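Local coordinates for protein mevalonate 3-kinase (Thermoplasma acidophilum, PDB 4RKS) that phosphorylates the 3-hydroxyl of (R)-mevalonate with ATP, a step of the alternative mevalonate pathway to isoprenoids in extreme acidophiles, at residues I56-S61 / M324-G329; P147-E151 / S164-G168; I195-A199 / L311-T317. All blocks are in the same frame, centred on the assembly; numbering follows the deposited sequence.

Contact 1 is the hub: its strand 321-327 pairs with strand 53-59 along one edge and with strand 193-199 of contact 3 along the other. Contact 2 joins it through Gly168, whose N lies 2.9 Å from the O of Val328 and whose O lies 3.2 Å from the N of Ala57, both probable hydrogen bonds. Leu325 N and Ile195 O, 2.7 Å apart, probably hydrogen-bond contact 1 to contact 3. Contacts 2 and 3 do not touch; their centres are about 31 Å apart, on opposite sides of the chain's centre. The side chain of Ile56 in contact 1 lies about 9 Å from bound mevalonate, and that of Glu151 in contact 2 about 12 Å.

Contact 1 (I56-S61 / M324-G329); sequences IAYSDS and MLRIVG
With chi1 at 73°, the CG of Tyr58 sits between its own backbone N and carbonyl carbon, while the CG of Leu325 stands beside its backbone N (chi1 -53°); these settings bring Leu325 CD1 to 3.6 Å from CD2 of the Tyr58 ring. The methyl comes in at a slant to the ring. Ile56 and Ile327 cross at about a right angle, and their CD1 methyls pack tightly. Val328 puts CG1 against Ser59 CB and CG2 against the carbonyl carbon of Tyr58. Arg326, bent at chi3, runs its CG past Asp60 O and lays one guanidinium face over Ser61 CB. Between the two strands, three backbone bonds fix the register. Ser59 N to Arg326 O (3.0 Å) and Arg326 N to Ser59 O (2.9 Å) make up the hydrogen-bonded pair, and Val328 N reaches Ala57 O at 3.0 Å. Ser59 OG and Asp60 OD2 turn elsewhere, to Ile65 O and Ser64 OG. Together these mark an antiparallel beta pairing, with Tyr58 and Ile327 as its non-hydrogen-bonded pair, in which a late strand of this GHMP kinase joins one from its N-terminal domain.

Contact 2 (P147-E151 / S164-G168); sequences PHDVE and SLFGG
Phe166 and His148 form an offset stack between two helix ends in the N-terminal domain of this GHMP kinase: Phe166 closes helix 161-166, and His148 lies in the first turn of helix 147-154. The CB of Phe166 points toward segment 147-151, and chi1 of -71° sets CG beside the backbone N. One face of its ring carries Leu165 CG from its own segment. Along one side CD2 and then CE2 run past Glu151 OE1, on the other CE1 nears His148 CE1 at 3.8 Å, and at the tip CZ lies over one face of the imidazole, offset toward its rim. The ring centroids are 4.6 Å apart and the planes 26° from parallel. Pro147 CB also meets CZ, at 4.0 Å, obliquely. Leu165 CD2 packs against Pro147 O at 3.6 Å. The imidazole is also stacked with Tyr180, which extends the aromatic cluster. Glu151 reaches Phe166 with an extended chain, while its OE2 is held by a salt bridge to Arg155 and a hydrogen bond to Thr181. Its other oxygen, OE1, sits in the plane of the Phe166 ring at the edge, 3.2 Å from CE2, with carboxylate and ring planes 65° apart.

Contact 3 (I195-A199 / L311-T317); sequences IVAFA and LFSIENT
At the edge of the Phe198 ring, near its plane, lie Leu311 O, 4.2 Å from CZ, and Thr317 CG2, 4.1 Å from CE2. Ile314 CD1 comes in obliquely, 3.9 Å from CE2. The second flat group, the ring of Phe312, is met obliquely by Val196 CG1, which is 4.1 Å from CD1. Val196 divides its branches between two residues: CG1, anti to the backbone N (chi1 -177°), goes to Phe312, whereas CG2 meets Leu311 CD2 at 3.8 Å. Val196 and Leu311 run alongside one another, pointing opposite ways. The pairings across these segments are packing contacts, and 263 Å² is buried between the segments. Across the end of the helix, Ile314 N bonds to Leu311 O at 3.2 Å. Phe312 additionally receives Lys322 as a cation-pi partner. Val196 and Phe198 point from the same face of strand 193-199, which is flanked by strands 298-304 and 321-327; the end of helix 308-312 and the following turn pack on that face, next to helix 271-283, whose Leu276 touches Phe198 and whose Tyr279 touches Ile314.

Contact 1 (I56-S61 / M324-G329)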
loop_
_atom_site.group_PDB
_atom_site.type_symbol
_atom_site.label_atom_id
_atom_site.label_comp_id
_atom_site.label_asym_id
_atom_site.label_seq_id
_atom_site.Cartn_x
_atom_site.Cartn_y
_atom_site.Cartn_z
ATOM N N ILE A 56 1.596 2.680 5.731
ATOM C CA ILE A 56 2.714 3.573 5.402
ATOM C C ILE A 56 3.103 3.398 3.940
ATOM O O ILE A 56 2.987 2.296 3.406
ATOM C CB ILE A 56 3.977 3.270 6.237
ATOM C CG1 ILE A 56 4.194 1.756 6.283
ATOM C CG2 ILE A 56 3.901 3.876 7.609
ATOM C CD1 ILE A 56 5.466 1.328 7.007
ATOM N N ALA A 57 3.572 4.466 3.300
ATOM C CA ALA A 57 4.246 4.341 2.009
ATOM C C ALA A 57 5.746 4.148 2.245
ATOM O O ALA A 57 6.310 4.748 3.158
ATOM C CB ALA A 57 3.993 5.555 1.143
ATOM N N TYR A 58 6.387 3.304 1.440
ATOM C CA TYR A 58 7.827 3.076 1.592
ATOM C C TYR A 58 8.551 3.150 0.250
ATOM O O TYR A 58 7.922 3.081 -0.812
ATOM C CB TYR A 58 8.092 1.716 2.240
ATOM C CG TYR A 58 7.846 0.524 1.312
ATOM C CD1 TYR A 58 6.585 -0.056 1.210
ATOM C CD2 TYR A 58 8.881 -0.024 0.551
ATOM C CE1 TYR A 58 6.356 -1.142 0.387
ATOM C CE2 TYR A 58 8.660 -1.108 -0.295
ATOM C CZ TYR A 58 7.391 -1.662 -0.369
ATOM O OH TYR A 58 7.141 -2.735 -1.195
ATOM N N SER A 59 9.875 3.292 0.307
ATOM C CA SER A 59 10.726 3.034 -0.851
ATOM C C SER A 59 12.054 2.552 -0.282
ATOM O O SER A 59 12.093 2.140 0.872
ATOM C CB SER A 59 10.908 4.278 -1.722
ATOM O OG SER A 59 11.430 3.947 -3.002
ATOM N N ASP A 60 13.131 2.606 -1.067
ATOM C CA ASP A 60 14.473 2.478 -0.484
ATOM C C ASP A 60 15.024 3.889 -0.266
ATOM O O ASP A 60 14.307 4.861 -0.492
ATOM C CB ASP A 60 15.389 1.626 -1.361
ATOM C CG ASP A 60 15.503 2.152 -2.785
ATOM O OD1 ASP A 60 15.185 3.342 -3.035
ATOM O OD2 ASP A 60 15.925 1.367 -3.657
ATOM N N SER A 61 16.280 4.013 0.159
ATOM C CA SER A 61 16.839 5.320 0.526
ATOM C C SER A 61 16.996 6.241 -0.677
ATOM O O SER A 61 16.972 7.477 -0.535
ATOM C CB SER A 61 18.197 5.157 1.238
ATOM O OG SER A 61 18.993 4.159 0.612
ATOM N N MET A 324 16.646 -2.778 2.299
ATOM C CA MET A 324 16.592 -1.708 3.284
ATOM C C MET A 324 15.568 -0.670 2.832
ATOM O O MET A 324 15.731 -0.055 1.778
ATOM C CB MET A 324 17.970 -1.065 3.464
ATOM C CG MET A 324 18.026 0.028 4.527
ATOM S SD MET A 324 17.866 -0.578 6.221
ATOM C CE MET A 324 19.458 -1.395 6.427
ATOM N N LEU A 325 14.528 -0.475 3.637
ATOM C CA LEU A 325 13.412 0.402 3.278
ATOM C C LEU A 325 13.277 1.612 4.202
ATOM O O LEU A 325 13.769 1.611 5.329
ATOM C CB LEU A 325 12.098 -0.387 3.296
ATOM C CG LEU A 325 12.004 -1.681 2.485
ATOM C CD1 LEU A 325 10.635 -2.340 2.653
ATOM C CD2 LEU A 325 12.290 -1.419 1.018
ATOM N N ARG A 326 12.578 2.640 3.728
ATOM C CA ARG A 326 12.278 3.793 4.561
ATOM C C ARG A 326 10.891 4.360 4.241
ATOM O O ARG A 326 10.358 4.137 3.154
ATOM C CB ARG A 326 13.342 4.878 4.390
ATOM C CG ARG A 326 13.463 5.429 2.991
ATOM C CD ARG A 326 14.171 6.781 2.999
ATOM N NE ARG A 326 15.412 6.759 3.772
ATOM C CZ ARG A 326 16.295 7.754 3.795
ATOM N NH1 ARG A 326 16.078 8.854 3.083
ATOM N NH2 ARG A 326 17.398 7.647 4.526
ATOM N N ILE A 327 10.320 5.097 5.188
ATOM C CA ILE A 327 8.996 5.709 4.995
ATOM C C ILE A 327 9.116 6.906 4.057
ATOM O O ILE A 327 9.979 7.737 4.260
ATOM C CB ILE A 327 8.380 6.185 6.323
ATOM C CG1 ILE A 327 8.290 5.039 7.336
ATOM C CG2 ILE A 327 7.023 6.868 6.090
ATOM C CD1 ILE A 327 7.881 3.747 6.752
ATOM N N VAL A 328 8.263 7.000 3.036
ATOM C CA VAL A 328 8.327 8.140 2.120
ATOM C C VAL A 328 6.958 8.835 1.962
ATOM O O VAL A 328 5.985 8.474 2.648
ATOM C CB VAL A 328 8.874 7.720 0.735
ATOM C CG1 VAL A 328 10.296 7.136 0.877
ATOM C CG2 VAL A 328 7.948 6.708 0.052
ATOM N N GLY A 329 6.895 9.827 1.067
ATOM C CA GLY A 329 5.720 10.685 0.904
ATOM C C GLY A 329 4.724 10.197 -0.147
ATOM O O GLY A 329 4.796 9.048 -0.592
#

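Contact 2 (P147-E151 / S164-G168)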
loop_
_atom_site.group_PDB
_atom_site.type_symbol
_atom_site.label_atom_id
_atom_site.label_comp_id
_atom_site.label_asym_id
_atom_site.label_seq_id
_atom_site.Cartn_x
_atom_site.Cartn_y
_atom_site.Cartn_z
ATOM N N PRO A 147 -8.647 15.556 -3.660
ATOM C CA PRO A 147 -7.976 14.255 -3.732
ATOM C C PRO A 147 -8.708 13.160 -2.948
ATOM O O PRO A 147 -8.593 11.985 -3.320
ATOM C CB PRO A 147 -6.584 14.525 -3.132
ATOM C CG PRO A 147 -6.701 15.826 -2.369
ATOM C CD PRO A 147 -7.842 16.591 -2.991
ATOM N N HIS A 148 -9.442 13.524 -1.898
ATOM C CA HIS A 148 -10.248 12.541 -1.176
ATOM C C HIS A 148 -11.402 12.011 -2.040
ATOM O O HIS A 148 -11.793 10.853 -1.900
ATOM C CB HIS A 148 -10.796 13.129 0.123
ATOM C CG HIS A 148 -9.730 13.553 1.079
ATOM N ND1 HIS A 148 -9.109 12.670 1.940
ATOM C CD2 HIS A 148 -9.172 14.763 1.310
ATOM C CE1 HIS A 148 -8.212 13.322 2.660
ATOM N NE2 HIS A 148 -8.225 14.593 2.295
ATOM N N ASP A 149 -11.930 12.857 -2.930
ATOM C CA ASP A 149 -12.920 12.428 -3.930
ATOM C C ASP A 149 -12.284 11.546 -4.999
ATOM O O ASP A 149 -12.843 10.515 -5.358
ATOM C CB ASP A 149 -13.588 13.624 -4.626
ATOM C CG ASP A 149 -14.659 14.292 -3.775
ATOM O OD1 ASP A 149 -15.224 13.628 -2.883
ATOM O OD2 ASP A 149 -14.948 15.484 -4.016
ATOM N N VAL A 150 -11.142 11.973 -5.531
ATOM C CA VAL A 150 -10.443 11.180 -6.560
ATOM C C VAL A 150 -10.112 9.789 -5.998
ATOM O O VAL A 150 -10.287 8.764 -6.679
ATOM C CB VAL A 150 -9.140 11.876 -7.060
ATOM C CG1 VAL A 150 -8.308 10.933 -7.950
ATOM C CG2 VAL A 150 -9.454 13.138 -7.806
ATOM N N GLU A 151 -9.685 9.761 -4.738
ATOM C CA GLU A 151 -9.370 8.511 -4.056
ATOM C C GLU A 151 -10.505 7.489 -4.127
ATOM O O GLU A 151 -10.251 6.305 -4.314
ATOM C CB GLU A 151 -9.040 8.755 -2.587
ATOM C CG GLU A 151 -8.588 7.477 -1.876
ATOM C CD GLU A 151 -8.357 7.681 -0.386
ATOM O OE1 GLU A 151 -7.911 8.779 0.003
ATOM O OE2 GLU A 151 -8.632 6.750 0.398
ATOM N N SER A 164 -0.903 5.385 -0.654
ATOM C CA SER A 164 0.134 5.857 -1.537
ATOM C C SER A 164 -0.167 7.269 -2.047
ATOM O O SER A 164 0.749 8.017 -2.349
ATOM C CB SER A 164 0.310 4.880 -2.701
ATOM O OG SER A 164 1.291 5.353 -3.601
ATOM N N LEU A 165 -1.444 7.636 -2.133
ATOM C CA LEU A 165 -1.795 8.971 -2.610
ATOM C C LEU A 165 -1.283 10.046 -1.643
ATOM O O LEU A 165 -0.686 11.031 -2.059
ATOM C CB LEU A 165 -3.316 9.099 -2.806
ATOM C CG LEU A 165 -3.807 10.428 -3.392
ATOM C CD1 LEU A 165 -3.181 10.701 -4.745
ATOM C CD2 LEU A 165 -5.338 10.467 -3.484
ATOM N N PHE A 166 -1.489 9.842 -0.347
ATOM C CA PHE A 166 -1.181 10.885 0.626
ATOM C C PHE A 166 0.203 10.740 1.259
ATOM O O PHE A 166 0.843 11.733 1.625
ATOM C CB PHE A 166 -2.259 10.914 1.700
ATOM C CG PHE A 166 -3.566 11.457 1.202
ATOM C CD1 PHE A 166 -3.766 12.824 1.102
ATOM C CD2 PHE A 166 -4.573 10.604 0.811
ATOM C CE1 PHE A 166 -4.967 13.336 0.629
ATOM C CE2 PHE A 166 -5.790 11.108 0.335
ATOM C CZ PHE A 166 -5.979 12.474 0.247
ATOM N N GLY A 167 0.674 9.514 1.362
ATOM C CA GLY A 167 2.038 9.291 1.807
ATOM C C GLY A 167 2.182 9.202 3.309
ATOM O O GLY A 167 1.214 9.346 4.046
ATOM N N GLY A 168 3.406 8.975 3.777
ATOM C CA GLY A 168 3.640 8.847 5.206
ATOM C C GLY A 168 2.790 7.784 5.883
ATOM O O GLY A 168 2.499 6.724 5.308
#

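Contact 3 (I195-A199 / L311-T317)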
loop_
_atom_site.group_PDB
_atom_site.type_symbol
_atom_site.label_atom_id
_atom_site.label_comp_id
_atom_site.label_asym_id
_atom_site.label_seq_id
_atom_site.Cartn_x
_atom_site.Cartn_y
_atom_site.Cartn_z
ATOM N N ILE A 195 13.129 0.147 7.876
ATOM C CA ILE A 195 12.488 -1.152 7.819
ATOM C C ILE A 195 13.352 -2.101 7.008
ATOM O O ILE A 195 13.680 -1.822 5.848
ATOM C CB ILE A 195 11.072 -1.056 7.212
ATOM C CG1 ILE A 195 10.142 -0.320 8.188
ATOM C CG2 ILE A 195 10.512 -2.446 6.905
ATOM C CD1 ILE A 195 8.758 -0.034 7.639
ATOM N N VAL A 196 13.758 -3.211 7.614
ATOM C CA VAL A 196 14.432 -4.242 6.833
ATOM C C VAL A 196 13.412 -5.279 6.358
ATOM O O VAL A 196 12.779 -5.964 7.160
ATOM C CB VAL A 196 15.563 -4.936 7.626
ATOM C CG1 VAL A 196 16.292 -5.951 6.727
ATOM C CG2 VAL A 196 16.532 -3.902 8.154
ATOM N N ALA A 197 13.256 -5.390 5.045
ATOM C CA ALA A 197 12.303 -6.344 4.486
ATOM C C ALA A 197 12.986 -7.674 4.151
ATOM O O ALA A 197 13.989 -7.717 3.432
ATOM C CB ALA A 197 11.627 -5.758 3.243
ATOM N N PHE A 198 12.431 -8.756 4.681
ATOM C CA PHE A 198 12.912 -10.087 4.366
ATOM C C PHE A 198 11.930 -10.767 3.436
ATOM O O PHE A 198 10.822 -11.130 3.851
ATOM C CB PHE A 198 13.103 -10.905 5.643
ATOM C CG PHE A 198 14.163 -10.348 6.562
ATOM C CD1 PHE A 198 13.862 -9.338 7.459
ATOM C CD2 PHE A 198 15.461 -10.837 6.522
ATOM C CE1 PHE A 198 14.829 -8.830 8.304
ATOM C CE2 PHE A 198 16.436 -10.326 7.360
ATOM C CZ PHE A 198 16.120 -9.325 8.254
ATOM N N ALA A 199 12.346 -10.946 2.181
ATOM C CA ALA A 199 11.492 -11.524 1.144
ATOM C C ALA A 199 11.721 -13.033 0.965
ATOM O O ALA A 199 12.814 -13.455 0.604
ATOM C CB ALA A 199 11.722 -10.794 -0.174
ATOM N N LEU A 311 20.959 -5.304 11.695
ATOM C CA LEU A 311 19.861 -6.207 11.346
ATOM C C LEU A 311 19.981 -6.718 9.907
ATOM O O LEU A 311 19.846 -7.910 9.640
ATOM C CB LEU A 311 18.516 -5.512 11.536
ATOM C CG LEU A 311 17.300 -6.382 11.228
ATOM C CD1 LEU A 311 17.312 -7.672 12.060
ATOM C CD2 LEU A 311 16.042 -5.575 11.495
ATOM N N PHE A 312 20.257 -5.801 8.992
ATOM C CA PHE A 312 20.384 -6.125 7.580
ATOM C C PHE A 312 21.512 -7.133 7.339
ATOM O O PHE A 312 21.474 -7.912 6.387
ATOM C CB PHE A 312 20.620 -4.838 6.781
ATOM C CG PHE A 312 20.713 -5.039 5.289
ATOM C CD1 PHE A 312 19.569 -5.024 4.498
ATOM C CD2 PHE A 312 21.944 -5.229 4.677
ATOM C CE1 PHE A 312 19.651 -5.204 3.123
ATOM C CE2 PHE A 312 22.038 -5.411 3.299
ATOM C CZ PHE A 312 20.891 -5.398 2.518
ATOM N N SER A 313 22.510 -7.136 8.211
ATOM C CA SER A 313 23.682 -7.960 7.954
ATOM C C SER A 313 23.628 -9.340 8.625
ATOM O O SER A 313 24.616 -10.071 8.580
ATOM C CB SER A 313 24.950 -7.211 8.382
ATOM O OG SER A 313 25.129 -7.287 9.783
ATOM N N ILE A 314 22.492 -9.711 9.227
ATOM C CA ILE A 314 22.399 -11.026 9.870
ATOM C C ILE A 314 22.597 -12.129 8.834
ATOM O O ILE A 314 22.309 -11.942 7.648
ATOM C CB ILE A 314 21.050 -11.268 10.607
ATOM C CG1 ILE A 314 19.868 -11.288 9.633
ATOM C CG2 ILE A 314 20.838 -10.255 11.732
ATOM C CD1 ILE A 314 18.574 -11.780 10.264
ATOM N N GLU A 315 23.088 -13.275 9.299
ATOM C CA GLU A 315 23.530 -14.354 8.420
ATOM C C GLU A 315 22.427 -15.357 8.079
ATOM O O GLU A 315 22.332 -15.818 6.942
ATOM C CB GLU A 315 24.716 -15.088 9.056
ATOM N N ASN A 316 21.594 -15.704 9.053
ATOM C CA ASN A 316 20.570 -16.707 8.805
ATOM C C ASN A 316 19.222 -16.099 8.446
ATOM O O ASN A 316 18.345 -15.944 9.295
ATOM C CB ASN A 316 20.401 -17.620 10.010
ATOM C CG ASN A 316 19.763 -18.944 9.640
ATOM O OD1 ASN A 316 19.204 -19.094 8.552
ATOM N ND2 ASN A 316 19.847 -19.916 10.543
ATOM N N THR A 317 19.056 -15.782 7.169
ATOM C CA THR A 317 17.816 -15.199 6.686
ATOM C C THR A 317 16.826 -16.285 6.270
ATOM O O THR A 317 15.762 -15.986 5.729
ATOM C CB THR A 317 18.081 -14.256 5.504
ATOM O OG1 THR A 317 18.627 -14.997 4.404
ATOM C CG2 THR A 317 19.062 -13.170 5.910
#